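Local coordinates for solute-binding protein (Thermoactinomyces vulgaris, PDB 2ZYM) that probably binds cyclodextrins and related maltose-type sugars outside the cell and delivers them for uptake as part of a carbohydrate transport system, at residues E129-I134 with A244-P249; Y176-F181 with D274-I279; Y135-M140 with G259-V264. All blocks are in the same frame, centred on the assembly; numbering follows the deposited sequence.

Contact 1: residues E129-I134 with A244-P249; sequences ESVALI and AVINGP. With GLC (alpha-D-glucopyranose), chain B.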
loop_
_atom_site.group_PDB
_atom_site.type_symbol
_atom_site.label_atom_id
_atom_site.label_comp_id
_atom_site.label_asym_id
_atom_site.label_seq_id
_atom_site.Cartn_x
_atom_site.Cartn_y
_atom_site.Cartn_z
ATOM N N GLU A 129 4.397 -4.703 -2.227
ATOM C CA GLU A 129 4.999 -3.455 -1.755
ATOM C C GLU A 129 5.213 -3.325 -0.248
ATOM O O GLU A 129 4.398 -3.773 0.558
ATOM C CB GLU A 129 4.205 -2.247 -2.278
ATOM C CG GLU A 129 2.725 -2.246 -1.916
ATOM C CD GLU A 129 1.926 -1.160 -2.628
ATOM O OE1 GLU A 129 0.872 -0.770 -2.090
ATOM O OE2 GLU A 129 2.335 -0.700 -3.720
ATOM N N SER A 130 6.332 -2.702 0.106
ATOM C CA SER A 130 6.599 -2.262 1.465
ATOM C C SER A 130 7.295 -0.919 1.377
ATOM O O SER A 130 8.070 -0.677 0.447
ATOM C CB SER A 130 7.498 -3.260 2.199
ATOM O OG SER A 130 7.892 -2.755 3.468
ATOM N N VAL A 131 7.008 -0.041 2.334
ATOM C CA VAL A 131 7.785 1.182 2.478
ATOM C C VAL A 131 9.200 0.813 2.920
ATOM O O VAL A 131 9.413 -0.240 3.518
ATOM C CB VAL A 131 7.157 2.188 3.482
ATOM C CG1 VAL A 131 5.798 2.673 2.983
ATOM C CG2 VAL A 131 7.057 1.591 4.883
ATOM N N ALA A 132 10.160 1.670 2.595
ATOM C CA ALA A 132 11.541 1.502 3.033
ATOM C C ALA A 132 12.131 2.890 3.216
ATOM O O ALA A 132 11.408 3.878 3.129
ATOM C CB ALA A 132 12.334 0.706 2.008
ATOM N N LEU A 133 13.430 2.970 3.485
ATOM C CA LEU A 133 14.094 4.262 3.525
ATOM C C LEU A 133 14.592 4.592 2.126
ATOM O O LEU A 133 15.486 3.929 1.603
ATOM C CB LEU A 133 15.244 4.285 4.541
ATOM C CG LEU A 133 15.798 5.680 4.879
ATOM C CD1 LEU A 133 14.831 6.476 5.753
ATOM C CD2 LEU A 133 17.168 5.594 5.543
ATOM N N ILE A 134 13.976 5.597 1.515
ATOM C CA ILE A 134 14.411 6.101 0.218
ATOM C C ILE A 134 15.188 7.382 0.483
ATOM O O ILE A 134 14.657 8.330 1.067
ATOM C CB ILE A 134 13.213 6.364 -0.742
ATOM C CG1 ILE A 134 12.508 5.056 -1.114
ATOM C CG2 ILE A 134 13.673 7.040 -2.027
ATOM C CD1 ILE A 134 11.551 4.566 -0.091
ATOM N N ALA A 244 16.044 12.082 3.285
ATOM C CA ALA A 244 15.456 10.749 3.315
ATOM C C ALA A 244 13.959 10.764 3.599
ATOM O O ALA A 244 13.470 11.579 4.387
ATOM C CB ALA A 244 16.182 9.870 4.332
ATOM N N VAL A 245 13.238 9.855 2.946
ATOM C CA VAL A 245 11.824 9.626 3.243
ATOM C C VAL A 245 11.554 8.151 3.555
ATOM O O VAL A 245 12.337 7.270 3.187
ATOM C CB VAL A 245 10.866 10.115 2.102
ATOM C CG1 VAL A 245 11.039 11.615 1.832
ATOM C CG2 VAL A 245 11.044 9.297 0.819
ATOM N N ILE A 246 10.448 7.899 4.249
ATOM C CA ILE A 246 9.913 6.552 4.385
ATOM C C ILE A 246 8.748 6.450 3.403
ATOM O O ILE A 246 7.680 7.030 3.626
ATOM C CB ILE A 246 9.454 6.239 5.832
ATOM C CG1 ILE A 246 10.612 6.430 6.821
ATOM C CG2 ILE A 246 8.878 4.820 5.911
ATOM C CD1 ILE A 246 10.194 6.457 8.295
ATOM N N ASN A 247 8.976 5.736 2.302
ATOM C CA ASN A 247 7.997 5.634 1.223
ATOM C C ASN A 247 8.126 4.310 0.464
ATOM O O ASN A 247 9.053 3.539 0.706
ATOM C CB ASN A 247 8.133 6.830 0.265
ATOM C CG ASN A 247 6.802 7.248 -0.348
ATOM O OD1 ASN A 247 5.768 6.628 -0.105
ATOM N ND2 ASN A 247 6.823 8.322 -1.134
ATOM N N GLY A 248 7.203 4.061 -0.460
ATOM C CA GLY A 248 7.145 2.787 -1.171
ATOM C C GLY A 248 7.622 2.827 -2.611
ATOM O O GLY A 248 7.962 3.893 -3.127
ATOM N N PRO A 249 7.639 1.657 -3.277
ATOM C CA PRO A 249 8.140 1.509 -4.651
ATOM C C PRO A 249 7.429 2.387 -5.684
ATOM O O PRO A 249 8.004 2.692 -6.730
ATOM C CB PRO A 249 7.891 0.031 -4.953
ATOM C CG PRO A 249 7.861 -0.622 -3.608
ATOM C CD PRO A 249 7.177 0.369 -2.729
HETATM C C1 GLC B . 0.130 3.479 -0.942
HETATM C C2 GLC B . -0.109 1.964 -0.705
HETATM C C3 GLC B . -1.460 1.763 -0.035
HETATM C C4 GLC B . -1.477 2.523 1.283
HETATM C C5 GLC B . -1.250 4.029 1.033
HETATM C C6 GLC B . -1.244 4.815 2.329
HETATM O O2 GLC B . -0.084 1.277 -1.948
HETATM O O3 GLC B . -1.673 0.363 0.217
HETATM O O4 GLC B . -2.720 2.346 1.903
HETATM O O5 GLC B . 0.064 4.185 0.337
HETATM O O6 GLC B . -1.067 6.216 2.151
#
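The ring of Pro249 meets the flat peptide group that follows Ser130, bringing CD to 3.5 Å from Ser130 O; the same CD lies 4.0 Å from Glu129 CB. The other flat group here, the carboxamide of Asn247, is held at both ends: its OD1 takes the hydroxyl of Tyr176 and a weak bond from Gly248 N, while its ND2 reaches the hydroxyl of Tyr255. Both groups sit at the end of an antiparallel strand pair, the central two strands of a four-stranded mixed sheet in one lobe of a solute-binding protein. Ala132 with Asn247 and Ile134 with Val245 form successive hydrogen-bonded pairs, and Leu133 faces Ile246 in the non-hydrogen-bonded position between. Ala132, Ile134, Val245 and Asn247 share one face, which Phe340 and Phe237 of neighbouring helices help to cover. Leu133 and Ile246 lie on the other face, where Ile246 also meets Phe179. Beyond the regular ladder, Val131 sends CG2 across Ile246 at a slant, to 3.8 Å from its CG2; chi1 of -64° sets that methyl between the backbone N and carbonyl carbon. Toward the sugar, the extended Glu129 chain carries its carboxylate to O2 of a glucose unit, modelled too close for the bond to be judged. The straightest rung is Val245 N to Ile134 O, at 2.8 Å and 173°.

Contact 2: residues Y176-F181 with D274-I279; sequences YTYFLF and DAQTFI. With GLC (alpha-D-glucopyranose), chain B.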
loop_
_atom_site.group_PDB
_atom_site.type_symbol
_atom_site.label_atom_id
_atom_site.label_comp_id
_atom_site.label_asym_id
_atom_site.label_seq_id
_atom_site.Cartn_x
_atom_site.Cartn_y
_atom_site.Cartn_z
ATOM N N TYR A 176 2.122 4.166 7.411
ATOM C CA TYR A 176 3.545 4.489 7.462
ATOM C C TYR A 176 4.160 4.316 8.842
ATOM O O TYR A 176 5.325 3.937 8.961
ATOM C CB TYR A 176 3.767 5.925 6.989
ATOM C CG TYR A 176 3.578 6.093 5.502
ATOM C CD1 TYR A 176 2.321 6.363 4.965
ATOM C CD2 TYR A 176 4.658 5.972 4.632
ATOM C CE1 TYR A 176 2.145 6.513 3.594
ATOM C CE2 TYR A 176 4.495 6.120 3.263
ATOM C CZ TYR A 176 3.236 6.393 2.753
ATOM O OH TYR A 176 3.073 6.541 1.398
ATOM N N THR A 177 3.374 4.607 9.877
ATOM C CA THR A 177 3.861 4.611 11.258
ATOM C C THR A 177 3.809 3.227 11.894
ATOM O O THR A 177 4.321 3.035 12.998
ATOM C CB THR A 177 3.040 5.565 12.142
ATOM O OG1 THR A 177 1.669 5.159 12.123
ATOM C CG2 THR A 177 3.147 6.996 11.644
ATOM N N TYR A 178 3.184 2.275 11.203
ATOM C CA TYR A 178 3.024 0.913 11.719
ATOM C C TYR A 178 4.278 0.335 12.380
ATOM O O TYR A 178 4.183 -0.286 13.439
ATOM C CB TYR A 178 2.522 -0.044 10.629
ATOM C CG TYR A 178 2.387 -1.475 11.112
ATOM C CD1 TYR A 178 1.423 -1.822 12.065
ATOM C CD2 TYR A 178 3.229 -2.477 10.627
ATOM C CE1 TYR A 178 1.298 -3.134 12.520
ATOM C CE2 TYR A 178 3.115 -3.790 11.077
ATOM C CZ TYR A 178 2.145 -4.110 12.018
ATOM O OH TYR A 178 2.024 -5.404 12.464
ATOM N N PHE A 179 5.443 0.534 11.760
ATOM C CA PHE A 179 6.699 -0.021 12.289
ATOM C C PHE A 179 7.025 0.469 13.702
ATOM O O PHE A 179 7.637 -0.254 14.485
ATOM C CB PHE A 179 7.875 0.219 11.329
ATOM C CG PHE A 179 8.463 1.601 11.402
ATOM C CD1 PHE A 179 9.610 1.841 12.152
ATOM C CD2 PHE A 179 7.885 2.658 10.706
ATOM C CE1 PHE A 179 10.169 3.115 12.219
ATOM C CE2 PHE A 179 8.431 3.935 10.766
ATOM C CZ PHE A 179 9.578 4.165 11.525
ATOM N N LEU A 180 6.607 1.691 14.017
ATOM C CA LEU A 180 6.774 2.239 15.362
ATOM C C LEU A 180 5.936 1.464 16.377
ATOM O O LEU A 180 6.391 1.192 17.489
ATOM C CB LEU A 180 6.421 3.729 15.391
ATOM C CG LEU A 180 7.307 4.675 14.577
ATOM C CD1 LEU A 180 6.657 6.049 14.457
ATOM C CD2 LEU A 180 8.685 4.790 15.202
ATOM N N PHE A 181 4.720 1.104 15.977
ATOM C CA PHE A 181 3.819 0.311 16.812
ATOM C C PHE A 181 4.311 -1.129 16.957
ATOM O O PHE A 181 4.336 -1.668 18.066
ATOM C CB PHE A 181 2.396 0.340 16.244
ATOM C CG PHE A 181 1.737 1.693 16.315
ATOM C CD1 PHE A 181 2.087 2.709 15.425
ATOM C CD2 PHE A 181 0.758 1.948 17.268
ATOM C CE1 PHE A 181 1.477 3.961 15.490
ATOM C CE2 PHE A 181 0.140 3.193 17.340
ATOM C CZ PHE A 181 0.501 4.204 16.450
ATOM N N ASP A 274 14.885 -5.673 13.520
ATOM C CA ASP A 274 14.366 -5.325 12.197
ATOM C C ASP A 274 13.025 -4.613 12.309
ATOM O O ASP A 274 12.165 -5.012 13.101
ATOM C CB ASP A 274 14.203 -6.582 11.334
ATOM C CG ASP A 274 15.523 -7.267 11.035
ATOM O OD1 ASP A 274 16.411 -6.626 10.436
ATOM O OD2 ASP A 274 15.664 -8.458 11.386
ATOM N N ALA A 275 12.860 -3.549 11.526
ATOM C CA ALA A 275 11.591 -2.840 11.468
ATOM C C ALA A 275 10.558 -3.718 10.778
ATOM O O ALA A 275 10.852 -4.361 9.766
ATOM C CB ALA A 275 11.745 -1.517 10.735
ATOM N N GLN A 276 9.357 -3.761 11.346
ATOM C CA GLN A 276 8.262 -4.520 10.759
ATOM C C GLN A 276 7.265 -3.569 10.107
ATOM O O GLN A 276 6.475 -2.904 10.782
ATOM C CB GLN A 276 7.579 -5.413 11.802
ATOM C CG GLN A 276 6.577 -6.410 11.212
ATOM C CD GLN A 276 5.887 -7.259 12.267
ATOM O OE1 GLN A 276 4.710 -7.058 12.572
ATOM N NE2 GLN A 276 6.620 -8.214 12.830
ATOM N N THR A 277 7.330 -3.506 8.782
ATOM C CA THR A 277 6.422 -2.691 7.994
ATOM C C THR A 277 5.254 -3.543 7.523
ATOM O O THR A 277 5.293 -4.772 7.613
ATOM C CB THR A 277 7.131 -2.103 6.760
ATOM O OG1 THR A 277 7.732 -3.165 6.004
ATOM C CG2 THR A 277 8.203 -1.114 7.181
ATOM N N PHE A 278 4.210 -2.882 7.031
ATOM C CA PHE A 278 3.132 -3.566 6.339
ATOM C C PHE A 278 3.620 -4.027 4.968
ATOM O O PHE A 278 4.478 -3.383 4.354
ATOM C CB PHE A 278 1.930 -2.643 6.148
ATOM C CG PHE A 278 1.028 -2.535 7.349
ATOM C CD1 PHE A 278 0.524 -1.296 7.733
ATOM C CD2 PHE A 278 0.655 -3.666 8.078
ATOM C CE1 PHE A 278 -0.327 -1.178 8.827
ATOM C CE2 PHE A 278 -0.194 -3.558 9.173
ATOM C CZ PHE A 278 -0.687 -2.310 9.547
ATOM N N ILE A 279 3.085 -5.152 4.511
ATOM C CA ILE A 279 3.248 -5.581 3.128
ATOM C C ILE A 279 1.905 -5.395 2.441
ATOM O O ILE A 279 0.874 -5.835 2.948
ATOM C CB ILE A 279 3.690 -7.058 3.008
ATOM C CG1 ILE A 279 5.067 -7.271 3.644
ATOM C CG2 ILE A 279 3.713 -7.504 1.535
ATOM C CD1 ILE A 279 5.381 -8.735 3.920
HETATM C C1 GLC B . 0.130 3.479 -0.942
HETATM C C2 GLC B . -0.109 1.964 -0.705
HETATM C C3 GLC B . -1.460 1.763 -0.035
HETATM C C4 GLC B . -1.477 2.523 1.283
HETATM C C5 GLC B . -1.250 4.029 1.033
HETATM C C6 GLC B . -1.244 4.815 2.329
HETATM O O2 GLC B . -0.084 1.277 -1.948
HETATM O O3 GLC B . -1.673 0.363 0.217
HETATM O O4 GLC B . -2.720 2.346 1.903
HETATM O O5 GLC B . 0.064 4.185 0.337
HETATM O O6 GLC B . -1.067 6.216 2.151
HETATM O O HOH W 1 9.101 -2.316 13.578
#
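Ala275 opens the contact by placing its CB 4.2 Å from CD1 of Phe179. The backbone of Gln276 meets the helix twice. Its N donates to a water that in turn donates to Phe179 O, bridging loop and helix, whereas its O lies 3.3 Å from Phe179 CA in a CA-H...O contact and has no conventional partner despite being buried. The Gln276 chain, extended beyond CG, runs at a slant to the Tyr178 side chain and meets it at the hydroxyl end, OE1 lying 3.2 Å from Tyr178 OH, a possible hydrogen bond whose proton has another acceptor within reach. Thr277 turns its CB from the helix, and its hydroxyl bonds to that of Ser130; its backbone carbonyl carbon lies at the edge of the Tyr178 ring. Phe278 then lays its ring face to face on Tyr178, centroids 3.8 Å apart and planes 11° from parallel. Tyr178 CG stands anti to the backbone N (chi1 178°), which projects the ring from the helix onto this partner. Nearby, an edge of the Tyr176 ring meets glucose, CE1 lying 3.5 Å from O6. An aromatic residue lining the sugar, with a stacked aromatic pair close by, is consistent with the aromatic-rich ligand clefts of maltodextrin-binding relatives.

Contact 3: residues Y135-M140 with G259-V264; sequences YNKKLM and GINVGV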
loop_
_atom_site.group_PDB
_atom_site.type_symbol
_atom_site.label_atom_id
_atom_site.label_comp_id
_atom_site.label_asym_id
_atom_site.label_seq_id
_atom_site.Cartn_x
_atom_site.Cartn_y
_atom_site.Cartn_z
ATOM N N TYR A 135 16.455 7.398 0.082
ATOM C CA TYR A 135 17.304 8.550 0.361
ATOM C C TYR A 135 17.911 9.186 -0.884
ATOM O O TYR A 135 18.048 8.546 -1.928
ATOM C CB TYR A 135 18.371 8.224 1.421
ATOM C CG TYR A 135 19.335 7.115 1.062
ATOM C CD1 TYR A 135 20.608 7.403 0.568
ATOM C CD2 TYR A 135 18.987 5.778 1.245
ATOM C CE1 TYR A 135 21.503 6.385 0.246
ATOM C CE2 TYR A 135 19.871 4.756 0.925
ATOM C CZ TYR A 135 21.129 5.066 0.433
ATOM O OH TYR A 135 21.997 4.047 0.121
ATOM N N ASN A 136 18.250 10.464 -0.750
ATOM C CA ASN A 136 18.947 11.219 -1.777
ATOM C C ASN A 136 20.446 11.032 -1.572
ATOM O O ASN A 136 21.018 11.564 -0.618
ATOM C CB ASN A 136 18.557 12.700 -1.680
ATOM C CG ASN A 136 19.144 13.545 -2.799
ATOM O OD1 ASN A 136 20.230 13.266 -3.311
ATOM N ND2 ASN A 136 18.429 14.600 -3.172
ATOM N N LYS A 137 21.072 10.270 -2.468
ATOM C CA LYS A 137 22.493 9.917 -2.346
ATOM C C LYS A 137 23.431 11.127 -2.297
ATOM O O LYS A 137 24.534 11.033 -1.756
ATOM C CB LYS A 137 22.920 8.964 -3.467
ATOM C CG LYS A 137 22.430 7.535 -3.295
ATOM C CD LYS A 137 23.170 6.590 -4.228
ATOM C CE LYS A 137 22.776 5.144 -3.983
ATOM N NZ LYS A 137 23.578 4.204 -4.819
ATOM N N LYS A 138 22.988 12.252 -2.856
ATOM C CA LYS A 138 23.766 13.492 -2.834
ATOM C C LYS A 138 23.708 14.191 -1.475
ATOM O O LYS A 138 24.601 14.971 -1.134
ATOM C CB LYS A 138 23.304 14.447 -3.939
ATOM C CG LYS A 138 23.577 13.961 -5.353
ATOM C CD LYS A 138 23.307 15.068 -6.363
ATOM C CE LYS A 138 23.351 14.548 -7.787
ATOM N NZ LYS A 138 23.202 15.657 -8.773
ATOM N N LEU A 139 22.655 13.904 -0.710
ATOM C CA LEU A 139 22.460 14.483 0.619
ATOM C C LEU A 139 22.857 13.531 1.743
ATOM O O LEU A 139 23.331 13.964 2.795
ATOM C CB LEU A 139 21.000 14.920 0.806
ATOM C CG LEU A 139 20.613 16.390 0.608
ATOM C CD1 LEU A 139 21.286 17.270 1.657
ATOM C CD2 LEU A 139 20.923 16.887 -0.803
ATOM N N MET A 140 22.652 12.237 1.512
ATOM C CA MET A 140 22.932 11.214 2.510
ATOM C C MET A 140 23.856 10.151 1.921
ATOM O O MET A 140 23.432 9.328 1.108
ATOM C CB MET A 140 21.624 10.596 3.019
ATOM C CG MET A 140 21.794 9.449 4.011
ATOM S SD MET A 140 20.218 8.816 4.624
ATOM C CE MET A 140 19.761 10.104 5.787
ATOM N N GLY A 259 15.394 13.883 -11.160
ATOM C CA GLY A 259 16.853 13.984 -11.128
ATOM C C GLY A 259 17.535 13.553 -9.842
ATOM O O GLY A 259 18.721 13.819 -9.649
ATOM N N ILE A 260 16.801 12.884 -8.959
ATOM C CA ILE A 260 17.386 12.401 -7.709
ATOM C C ILE A 260 18.129 11.087 -7.943
ATOM O O ILE A 260 17.602 10.164 -8.573
ATOM C CB ILE A 260 16.322 12.232 -6.593
ATOM C CG1 ILE A 260 15.499 13.514 -6.445
ATOM C CG2 ILE A 260 16.980 11.884 -5.256
ATOM C CD1 ILE A 260 14.064 13.268 -6.063
ATOM N N ASN A 261 19.368 11.032 -7.461
ATOM C CA ASN A 261 20.131 9.795 -7.393
ATOM C C ASN A 261 19.607 9.033 -6.178
ATOM O O ASN A 261 20.003 9.310 -5.043
ATOM C CB ASN A 261 21.628 10.104 -7.255
ATOM C CG ASN A 261 22.511 8.863 -7.355
ATOM O OD1 ASN A 261 22.029 7.730 -7.440
ATOM N ND2 ASN A 261 23.821 9.081 -7.341
ATOM N N VAL A 262 18.704 8.087 -6.421
ATOM C CA VAL A 262 17.967 7.451 -5.328
ATOM C C VAL A 262 18.635 6.199 -4.762
ATOM O O VAL A 262 19.055 5.308 -5.501
ATOM C CB VAL A 262 16.478 7.148 -5.695
ATOM C CG1 VAL A 262 15.726 8.437 -6.012
ATOM C CG2 VAL A 262 16.371 6.163 -6.848
ATOM N N GLY A 263 18.735 6.158 -3.440
ATOM C CA GLY A 263 19.140 4.955 -2.730
ATOM C C GLY A 263 17.928 4.402 -2.008
ATOM O O GLY A 263 17.023 5.154 -1.638
ATOM N N VAL A 264 17.890 3.084 -1.834
ATOM C CA VAL A 264 16.828 2.432 -1.074
ATOM C C VAL A 264 17.449 1.464 -0.069
ATOM O O VAL A 264 18.215 0.573 -0.439
ATOM C CB VAL A 264 15.817 1.678 -1.987
ATOM C CG1 VAL A 264 14.675 1.087 -1.159
ATOM C CG2 VAL A 264 15.264 2.599 -3.066
HETATM O O HOH W 2 20.322 13.281 -6.012
HETATM O O HOH W 3 20.067 15.177 -7.778
#
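Lys137 lies along the backbone of 261-263, and its chain can be followed atom by atom. CB rests 3.3 Å from Asn261 O, and CG stays close to the same oxygen. CD moves on to the Asn261 carboxamide, 3.6 Å from OD1, as the two side chains pass at a slant. CE ends beside the next residues, 3.9 Å from Gly263 CA and near Val262 O, so that the methylene chain runs alongside 261-263, with the ammonium group, NZ, continuing past CE. With chi1 at -75°, CG stands opposite the carbonyl carbon, which starts the chain in this direction. Its root is fixed as well, since Lys137 N donates to Asn261 O at 2.9 Å.

At Gly263, which has no side chain, the ring of Tyr135 packs directly on the backbone. Gly263 CA lies 3.8 Å from the ring centroid and only 16° off its normal, a CH-pi contact. The same two residues form a hydrogen-bonded antiparallel pair, with Gly263 N to Tyr135 O almost straight at 178°.

Asn136 closes the strand with an Asx turn, OD1 accepting from Lys138 N, and Asn136 O takes both Leu139 N and Met140 N. A water links that OD1 to Asn261 N, while Ile260 CG2 packs 3.7 Å from Asn136 CG. Gly259, at positive phi, ends helix 252-257 in a Schellman motif, after which Ile260 and Asn261 lead into strand 262-265, at the edge of the sheet. Val262 and Val264 of that strand pack on Val336 of helix 335-345, Phe237 of helix 230-238 touches Asn136 and Ile260, and strand 242-247 flanks Tyr135 on its other side.

Overall arrangement
Contacts 1 and 3 are consecutive parts of one sheet: strand 132-136 pairs with 242-247 on one side and with 262-265 on the other, and the contact centres lie 12 Å apart. Contact 2, centred 11 Å from contact 1, brings helix 174-183 against the start of strand 278-287; it is joined to contact 1 through the Ser130-Thr277 and Asn247-Tyr176 side-chain pairs, but lies about 11 Å from contact 3 between nearest atoms. The first segments come in the order 129-134, 135-140 and 176-181, the second 244-249, 259-264 and 274-279, so all three crossings interleave. Sequence far apart in the chain is thereby brought together beside the sugar site, contacts 1 and 2 reaching the bound glucose and contact 3 farther out on the four-stranded sheet.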